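Local structure of ribosomal protein s2-related protein (2JH3) at residues Gly121-Ile126 and Arg165-Phe170; Gly367-Leu370 and Ile376-Ser379; Thr416-Val421 and Arg427-Ala432. The protein is of unproven function but carries a 4Fe-4S cluster and a chelatase-like fold, and may act as a sirohydrochlorin ferrochelatase or related chelatase. One frame throughout, in Å; residues are numbered along the deposited sequence.

Contact 1: Gly121-Ile126 and Arg165-Phe170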
loop_
_atom_site.group_PDB
_atom_site.type_symbol
_atom_site.label_atom_id
_atom_site.label_comp_id
_atom_site.label_asym_id
_atom_site.label_seq_id
_atom_site.Cartn_x
_atom_site.Cartn_y
_atom_site.Cartn_z
ATOM N N GLY A 121 29.119 27.615 19.801
ATOM C CA GLY A 121 28.227 27.174 20.841
ATOM C C GLY A 121 28.113 25.665 21.007
ATOM O O GLY A 121 27.648 25.183 22.040
ATOM N N MET A 122 28.486 24.906 19.989
ATOM C CA MET A 122 28.369 23.456 20.069
ATOM C C MET A 122 29.311 22.868 21.124
ATOM O O MET A 122 29.023 21.847 21.676
ATOM C CB MET A 122 28.581 22.807 18.679
ATOM C CG MET A 122 27.289 22.767 17.743
ATOM S SD MET A 122 25.785 22.114 18.559
ATOM C CE MET A 122 26.438 20.464 18.978
ATOM N N ALA A 123 30.452 23.485 21.361
ATOM C CA ALA A 123 31.359 23.097 22.507
ATOM C C ALA A 123 30.669 23.084 23.880
ATOM O O ALA A 123 30.862 22.152 24.706
ATOM C CB ALA A 123 32.552 24.003 22.514
ATOM N N ASP A 124 29.843 24.114 24.136
ATOM C CA ASP A 124 29.001 24.169 25.341
ATOM C C ASP A 124 27.979 23.085 25.428
ATOM O O ASP A 124 27.696 22.546 26.533
ATOM C CB ASP A 124 28.197 25.481 25.356
ATOM C CG ASP A 124 29.071 26.697 25.307
ATOM O OD1 ASP A 124 29.883 26.872 26.240
ATOM O OD2 ASP A 124 28.989 27.479 24.326
ATOM N N ALA A 125 27.338 22.794 24.288
ATOM C CA ALA A 125 26.352 21.710 24.227
ATOM C C ALA A 125 27.028 20.332 24.471
ATOM O O ALA A 125 26.496 19.498 25.146
ATOM C CB ALA A 125 25.591 21.743 22.868
ATOM N N ILE A 126 28.198 20.131 23.877
ATOM C CA ILE A 126 29.002 18.922 24.086
ATOM C C ILE A 126 29.398 18.760 25.575
ATOM O O ILE A 126 29.073 17.743 26.175
ATOM C CB ILE A 126 30.296 18.985 23.257
ATOM C CG1 ILE A 126 29.994 18.830 21.760
ATOM C CG2 ILE A 126 31.339 17.910 23.789
ATOM C CD1 ILE A 126 31.169 19.241 20.827
ATOM N N ARG A 165 39.560 21.732 25.008
ATOM C CA ARG A 165 40.856 21.539 25.665
ATOM C C ARG A 165 41.206 22.832 26.408
ATOM O O ARG A 165 41.423 22.833 27.626
ATOM C CB ARG A 165 41.944 21.180 24.656
ATOM C CG ARG A 165 41.841 19.785 24.140
ATOM C CD ARG A 165 42.855 19.532 23.043
ATOM N NE ARG A 165 42.522 18.291 22.372
ATOM C CZ ARG A 165 42.283 18.144 21.072
ATOM N NH1 ARG A 165 42.379 19.151 20.233
ATOM N NH2 ARG A 165 41.934 16.947 20.589
ATOM N N GLU A 166 41.127 23.948 25.700
ATOM C CA GLU A 166 41.445 25.241 26.326
ATOM C C GLU A 166 40.546 25.575 27.521
ATOM O O GLU A 166 41.040 25.921 28.597
ATOM C CB GLU A 166 41.460 26.325 25.281
ATOM C CG GLU A 166 41.873 25.782 23.923
ATOM C CD GLU A 166 42.967 26.555 23.265
ATOM O OE1 GLU A 166 44.048 26.611 23.893
ATOM O OE2 GLU A 166 42.758 27.047 22.117
ATOM N N ARG A 167 39.240 25.433 27.406
ATOM C CA ARG A 167 38.419 25.530 28.619
ATOM C C ARG A 167 38.964 24.699 29.826
ATOM O O ARG A 167 38.938 25.159 30.972
ATOM C CB ARG A 167 37.001 25.078 28.351
ATOM C CG ARG A 167 36.244 25.984 27.440
ATOM C CD ARG A 167 35.405 25.157 26.483
ATOM N NE ARG A 167 34.433 25.983 25.800
ATOM C CZ ARG A 167 33.152 26.070 26.142
ATOM N NH1 ARG A 167 32.610 25.360 27.157
ATOM N NH2 ARG A 167 32.403 26.894 25.436
ATOM N N GLY A 168 39.412 23.463 29.566
ATOM C CA GLY A 168 40.098 22.661 30.593
ATOM C C GLY A 168 39.233 22.025 31.646
ATOM O O GLY A 168 39.727 21.440 32.598
ATOM N N GLN A 169 37.933 22.048 31.493
ATOM C CA GLN A 169 37.102 21.411 32.506
ATOM C C GLN A 169 37.354 19.893 32.634
ATOM O O GLN A 169 36.970 19.255 33.655
ATOM C CB GLN A 169 35.630 21.670 32.197
ATOM C CG GLN A 169 34.712 21.546 33.421
ATOM C CD GLN A 169 33.206 21.687 33.076
ATOM O OE1 GLN A 169 32.761 21.369 31.955
ATOM N NE2 GLN A 169 32.417 22.161 34.059
ATOM N N PHE A 170 37.953 19.306 31.594
ATOM C CA PHE A 170 38.116 17.848 31.512
ATOM C C PHE A 170 39.582 17.531 31.475
ATOM O O PHE A 170 40.400 18.365 31.085
ATOM C CB PHE A 170 37.399 17.238 30.256
ATOM C CG PHE A 170 35.897 17.456 30.251
ATOM C CD1 PHE A 170 35.349 18.548 29.601
ATOM C CD2 PHE A 170 35.052 16.580 30.913
ATOM C CE1 PHE A 170 34.020 18.769 29.638
ATOM C CE2 PHE A 170 33.690 16.809 30.957
ATOM C CZ PHE A 170 33.182 17.926 30.320
#
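Arg167 reaches from the last turn of its helix to Asp124, and a single carboxylate oxygen, OD1, takes both bonds. NH2 of Arg167 lies 2.6 Å from OD1 of Asp124, a salt bridge whose hydrogen bond is close to straight at 167°. NH1 of Arg167 turns to the same OD1 at 3.3 Å, but that second bond is bent and weak, so the pair is lopsided rather than a two-oxygen fork. The oxygen sits in the guanidinium plane, at its edge, whereas NH2 meets OD1 from 52° above the carboxylate plane; the two planes are also steeply inclined to each other. One face of the guanidinium is lined by Ala123, with its CB 4.1 Å from NH2 of Arg167, offset toward the rim of the group. CG of Arg167 is anti to its carbonyl carbon (chi1 -68°), and the chain, with a bend at chi2, spans the gap to the neighbouring helix.

That neighbour, helix 122-133, lies beside helix 155-167, which is the crossover between the adjacent parallel strands 144-149 and 172-177 in the second CbiX-like sheet. Ile126 packs on Leu145 and Leu147 of strand 144-149, seating helix 122-133 on the same sheet. Ala123 and Ile126 both touch Leu164 in the buried apolar interface, and the ion pair lies at its solvent-exposed rim. Just past Arg167 the helix ends at Gly168, which has positive phi, and Gln169 then gives its OE1 to Arg131 NH1, a second polar tie to helix 122-133.

Contact 2: Gly367-Leu370 and Ile376-Ser379; sequences GLEL and IEES
Glu369 and Glu377 turn their carboxylates at each other by different routes: in Glu369, CG is anti to the backbone N (chi1 -162°), while in Glu377 it is anti to the carbonyl carbon (chi1 -66°), and both chains then bend at chi2. The side chains come from opposite directions, and their carboxylate planes end up nearly coplanar, 25° apart. OE1 of Glu369 lies just 2.4 Å from OE2 of Glu377. Two acid oxygens this close suggest that one group holds a proton, but so short a distance should be read with caution. The other oxygens do not pair: OE2 of Glu369 is 3.2 Å from OE1 of Glu377, acceptor facing acceptor.

Helices 361-371 and 375-383 are consecutive in the stabilising domain, and the carboxylates meet where the short link turns the chain from one into the other. OE2 of Glu369 accepts a hydrogen bond from Ala374 N, tying the first helix to the link just ahead of the second. A water extends the tie. It lies 2.9 Å from Ile376 N, whose N-H it accepts, and 3.2 Å from OE2 of Glu369, to which it can donate, though it has more acceptors about it than protons to give. The backbone N-H groups at the start of helix 375-383 may also help to stabilise negative charge gathered there.

The pair is buried. Trp281 of helix 275-290 donates from NE1 to OE2 of Glu377, so the oxygen in the short approach has a further polar partner. The same tryptophan also packs against Glu369, Leu368 and Ile376, and Thr61 touches both glutamates, bringing a residue of the first CbiX range against this junction.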
loop_
_atom_site.group_PDB
_atom_site.type_symbol
_atom_site.label_atom_id
_atom_site.label_comp_id
_atom_site.label_asym_id
_atom_site.label_seq_id
_atom_site.Cartn_x
_atom_site.Cartn_y
_atom_site.Cartn_z
ATOM N N GLY A 367 -1.012 22.371 12.800
ATOM C CA GLY A 367 -1.569 21.077 12.734
ATOM C C GLY A 367 -1.685 20.452 11.375
ATOM O O GLY A 367 -1.158 19.381 11.108
ATOM N N LEU A 368 -2.275 21.204 10.486
ATOM C CA LEU A 368 -2.467 20.782 9.106
ATOM C C LEU A 368 -1.212 20.813 8.285
ATOM O O LEU A 368 -1.049 19.949 7.442
ATOM C CB LEU A 368 -3.566 21.650 8.432
ATOM C CG LEU A 368 -5.046 21.237 8.250
ATOM C CD1 LEU A 368 -5.450 19.811 8.655
ATOM C CD2 LEU A 368 -6.015 22.174 8.751
ATOM N N GLU A 369 -0.315 21.772 8.539
ATOM C CA GLU A 369 0.967 21.799 7.902
ATOM C C GLU A 369 1.906 20.650 8.295
ATOM O O GLU A 369 2.648 20.168 7.422
ATOM C CB GLU A 369 1.700 23.109 8.140
ATOM C CG GLU A 369 2.822 23.272 7.122
ATOM C CD GLU A 369 2.263 23.748 5.783
ATOM O OE1 GLU A 369 1.860 24.938 5.754
ATOM O OE2 GLU A 369 2.194 22.971 4.800
ATOM N N LEU A 370 1.914 20.224 9.557
ATOM C CA LEU A 370 2.692 19.081 9.893
ATOM C C LEU A 370 2.046 17.734 9.420
ATOM O O LEU A 370 2.752 16.758 9.248
ATOM C CB LEU A 370 2.965 19.056 11.408
ATOM C CG LEU A 370 3.796 20.207 12.016
ATOM C CD1 LEU A 370 3.892 20.122 13.515
ATOM C CD2 LEU A 370 5.215 20.397 11.351
ATOM N N ILE A 376 -2.154 22.337 1.463
ATOM C CA ILE A 376 -3.079 23.480 1.427
ATOM C C ILE A 376 -2.679 24.569 0.387
ATOM O O ILE A 376 -3.475 24.965 -0.452
ATOM C CB ILE A 376 -3.233 24.122 2.874
ATOM C CG1 ILE A 376 -4.061 23.230 3.828
ATOM C CG2 ILE A 376 -3.762 25.538 2.765
ATOM C CD1 ILE A 376 -5.102 22.566 3.318
ATOM N N GLU A 377 -1.409 24.931 0.411
ATOM C CA GLU A 377 -0.829 25.952 -0.424
ATOM C C GLU A 377 -0.816 25.536 -1.910
ATOM O O GLU A 377 -1.077 26.337 -2.802
ATOM C CB GLU A 377 0.614 26.151 0.068
ATOM C CG GLU A 377 0.756 26.749 1.508
ATOM C CD GLU A 377 0.981 25.734 2.615
ATOM O OE1 GLU A 377 0.722 24.563 2.399
ATOM O OE2 GLU A 377 1.349 26.138 3.736
ATOM N N GLU A 378 -0.450 24.300 -2.184
ATOM C CA GLU A 378 -0.442 23.751 -3.561
ATOM C C GLU A 378 -1.775 23.607 -4.145
ATOM O O GLU A 378 -1.995 23.944 -5.307
ATOM C CB GLU A 378 0.270 22.406 -3.592
ATOM C CG GLU A 378 1.692 22.604 -3.417
ATOM C CD GLU A 378 2.487 21.307 -3.337
ATOM O OE1 GLU A 378 1.894 20.214 -3.150
ATOM O OE2 GLU A 378 3.754 21.385 -3.401
ATOM N N SER A 379 -2.716 23.086 -3.351
ATOM C CA SER A 379 -4.081 22.956 -3.788
ATOM C C SER A 379 -4.713 24.332 -4.121
ATOM O O SER A 379 -5.399 24.493 -5.166
ATOM C CB SER A 379 -4.905 22.186 -2.751
ATOM O OG SER A 379 -4.448 20.797 -2.667
HETATM O O HOH W 1 -0.768 22.076 4.042
#

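Contact 3: Thr416-Val421 and Arg427-Ala432; sequences TVAAQV and RTRLWA
The C-terminal iron-sulfur domain binds its cluster through Cys422 at the end of helix 411-422 and Cys425, Cys450 and Cys454 further along, and here Ala418 and Ala419 of that helix receive Arg429 and Trp431. No direct hydrogen bond crosses. Instead the arginine lays a face of its guanidinium over the helix backbone: NE of Arg429 is 3.9 Å from Ala418 CB, and NH1 of Arg429 comes to 3.7 Å from Ala419 CA. CG stands between the backbone N and the carbonyl carbon (chi1 56°), and from there the chain runs extended to NE. A water joins the two sides, accepting from NH2 of Arg429 at 3.2 Å and donating only weakly to Ala419 O.

Arg429 closes the short strand 427-429, which pairs in parallel with 448-450, and sits at the centre of an inverse gamma turn that leads into the 3-10 turn at 430-431. Beyond it Trp431 folds back so that CB of Arg429, two residues earlier, packs on one face of the indole near its rim. CH2 of Trp431 meets Ala418 CB obliquely at 4.4 Å. Trp431 belongs to the cluster pocket, with its side chain about 4 Å from the iron-sulfur cluster at the nearest atoms, and it touches the cluster ligand Cys450 and, on helix 455-467, Leu457. The side chain of Arg429 comes within about 3 Å of that of Cys422 at the nearest atoms.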
loop_
_atom_site.group_PDB
_atom_site.type_symbol
_atom_site.label_atom_id
_atom_site.label_comp_id
_atom_site.label_asym_id
_atom_site.label_seq_id
_atom_site.Cartn_x
_atom_site.Cartn_y
_atom_site.Cartn_z
ATOM N N THR A 416 6.634 3.925 -16.122
ATOM C CA THR A 416 6.344 2.645 -15.559
ATOM C C THR A 416 6.521 2.565 -14.046
ATOM O O THR A 416 5.689 1.957 -13.313
ATOM C CB THR A 416 7.285 1.632 -16.276
ATOM O OG1 THR A 416 6.864 1.553 -17.661
ATOM C CG2 THR A 416 7.211 0.365 -15.682
ATOM N N VAL A 417 7.611 3.173 -13.551
ATOM C CA VAL A 417 7.854 3.232 -12.116
ATOM C C VAL A 417 6.861 4.172 -11.430
ATOM O O VAL A 417 6.332 3.804 -10.419
ATOM C CB VAL A 417 9.313 3.668 -11.813
ATOM C CG1 VAL A 417 9.584 3.759 -10.293
ATOM C CG2 VAL A 417 10.283 2.694 -12.470
ATOM N N ALA A 418 6.591 5.337 -12.012
ATOM C CA ALA A 418 5.650 6.259 -11.419
ATOM C C ALA A 418 4.268 5.627 -11.303
ATOM O O ALA A 418 3.606 5.788 -10.273
ATOM C CB ALA A 418 5.621 7.501 -12.180
ATOM N N ALA A 419 3.821 4.840 -12.285
ATOM C CA ALA A 419 2.492 4.176 -12.176
ATOM C C ALA A 419 2.448 3.255 -10.968
ATOM O O ALA A 419 1.464 3.199 -10.225
ATOM C CB ALA A 419 2.153 3.373 -13.453
ATOM N N GLN A 420 3.565 2.599 -10.692
ATOM C CA GLN A 420 3.651 1.661 -9.558
ATOM C C GLN A 420 3.798 2.368 -8.219
ATOM O O GLN A 420 3.124 2.001 -7.251
ATOM C CB GLN A 420 4.787 0.680 -9.750
ATOM C CG GLN A 420 4.588 -0.348 -10.895
ATOM C CD GLN A 420 3.219 -1.127 -10.902
ATOM O OE1 GLN A 420 2.859 -1.795 -9.930
ATOM N NE2 GLN A 420 2.445 -0.990 -12.045
ATOM N N VAL A 421 4.678 3.360 -8.141
ATOM C CA VAL A 421 4.917 4.091 -6.879
ATOM C C VAL A 421 3.783 5.058 -6.518
ATOM O O VAL A 421 3.222 5.004 -5.434
ATOM C CB VAL A 421 6.158 4.913 -7.031
ATOM C CG1 VAL A 421 6.344 5.924 -5.856
ATOM C CG2 VAL A 421 7.341 3.951 -7.031
ATOM N N ARG A 427 -1.924 12.194 -4.460
ATOM C CA ARG A 427 -1.658 13.279 -5.389
ATOM C C ARG A 427 -1.731 12.828 -6.836
ATOM O O ARG A 427 -1.690 11.606 -7.139
ATOM C CB ARG A 427 -0.278 13.875 -5.088
ATOM C CG ARG A 427 -0.220 14.621 -3.805
ATOM C CD ARG A 427 1.153 15.250 -3.666
ATOM N NE ARG A 427 1.285 16.368 -2.690
ATOM C CZ ARG A 427 2.027 16.409 -1.594
ATOM N NH1 ARG A 427 2.158 17.549 -0.939
ATOM N NH2 ARG A 427 2.758 15.369 -1.216
ATOM N N THR A 428 -1.892 13.828 -7.712
ATOM C CA THR A 428 -1.955 13.700 -9.183
ATOM C C THR A 428 -0.709 14.400 -9.774
ATOM O O THR A 428 -0.502 15.588 -9.561
ATOM C CB THR A 428 -3.242 14.410 -9.748
ATOM O OG1 THR A 428 -4.425 13.726 -9.278
ATOM C CG2 THR A 428 -3.293 14.338 -11.278
ATOM N N ARG A 429 0.109 13.613 -10.477
ATOM C CA ARG A 429 1.424 14.062 -11.042
ATOM C C ARG A 429 1.291 14.986 -12.209
ATOM O O ARG A 429 1.369 14.604 -13.362
ATOM C CB ARG A 429 2.339 12.855 -11.304
ATOM C CG ARG A 429 1.795 11.772 -12.185
ATOM C CD ARG A 429 2.711 10.553 -12.089
ATOM N NE ARG A 429 2.337 9.407 -12.941
ATOM C CZ ARG A 429 1.444 8.488 -12.590
ATOM N NH1 ARG A 429 1.221 7.459 -13.386
ATOM N NH2 ARG A 429 0.784 8.558 -11.424
ATOM N N LEU A 430 1.141 16.260 -11.897
ATOM C CA LEU A 430 1.037 17.318 -12.888
ATOM C C LEU A 430 2.267 17.379 -13.807
ATOM O O LEU A 430 2.186 17.726 -14.998
ATOM C CB LEU A 430 0.933 18.630 -12.165
ATOM C CG LEU A 430 -0.427 19.292 -11.948
ATOM C CD1 LEU A 430 -1.655 18.394 -11.963
ATOM C CD2 LEU A 430 -0.335 20.280 -10.805
ATOM N N TRP A 431 3.390 17.015 -13.222
ATOM C CA TRP A 431 4.680 17.104 -13.879
ATOM C C TRP A 431 4.802 16.036 -14.961
ATOM O O TRP A 431 5.726 16.073 -15.757
ATOM C CB TRP A 431 5.810 16.964 -12.854
ATOM C CG TRP A 431 5.762 15.658 -11.991
ATOM C CD1 TRP A 431 5.220 15.556 -10.750
ATOM C CD2 TRP A 431 6.281 14.369 -12.306
ATOM N NE1 TRP A 431 5.294 14.272 -10.294
ATOM C CE2 TRP A 431 5.982 13.525 -11.206
ATOM C CE3 TRP A 431 6.990 13.828 -13.404
ATOM C CZ2 TRP A 431 6.329 12.168 -11.175
ATOM C CZ3 TRP A 431 7.382 12.491 -13.335
ATOM C CH2 TRP A 431 7.050 11.679 -12.244
ATOM N N ALA A 432 3.960 15.009 -14.895
ATOM C CA ALA A 432 3.964 13.924 -15.873
ATOM C C ALA A 432 2.809 14.076 -16.894
ATOM O O ALA A 432 2.485 13.147 -17.603
ATOM C CB ALA A 432 3.902 12.605 -15.144
HETATM O O HOH W 2 -0.590 5.781 -10.546
#

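Contact 2 is the buried one; contact 1 has an exposed ion pair over a buried alanine, and contact 3 is partly buried beside the cluster. Contacts 1 and 2 each join two helices, whereas contact 3 sets a helix against a strand and turn. Their chemistry differs accordingly: opposite charges at the surface in contact 1, two acids meeting oxygen to oxygen, nearly coplanar, in the interior in contact 2, and in contact 3 a guanidinium resting on backbone and alanine. Contacts 2 and 3 touch through a long, weak ion pair, Glu378 OE1 to Arg427 NH1 at 3.5 Å. Contact 1 is remote, its centre about 41 Å from that of contact 2.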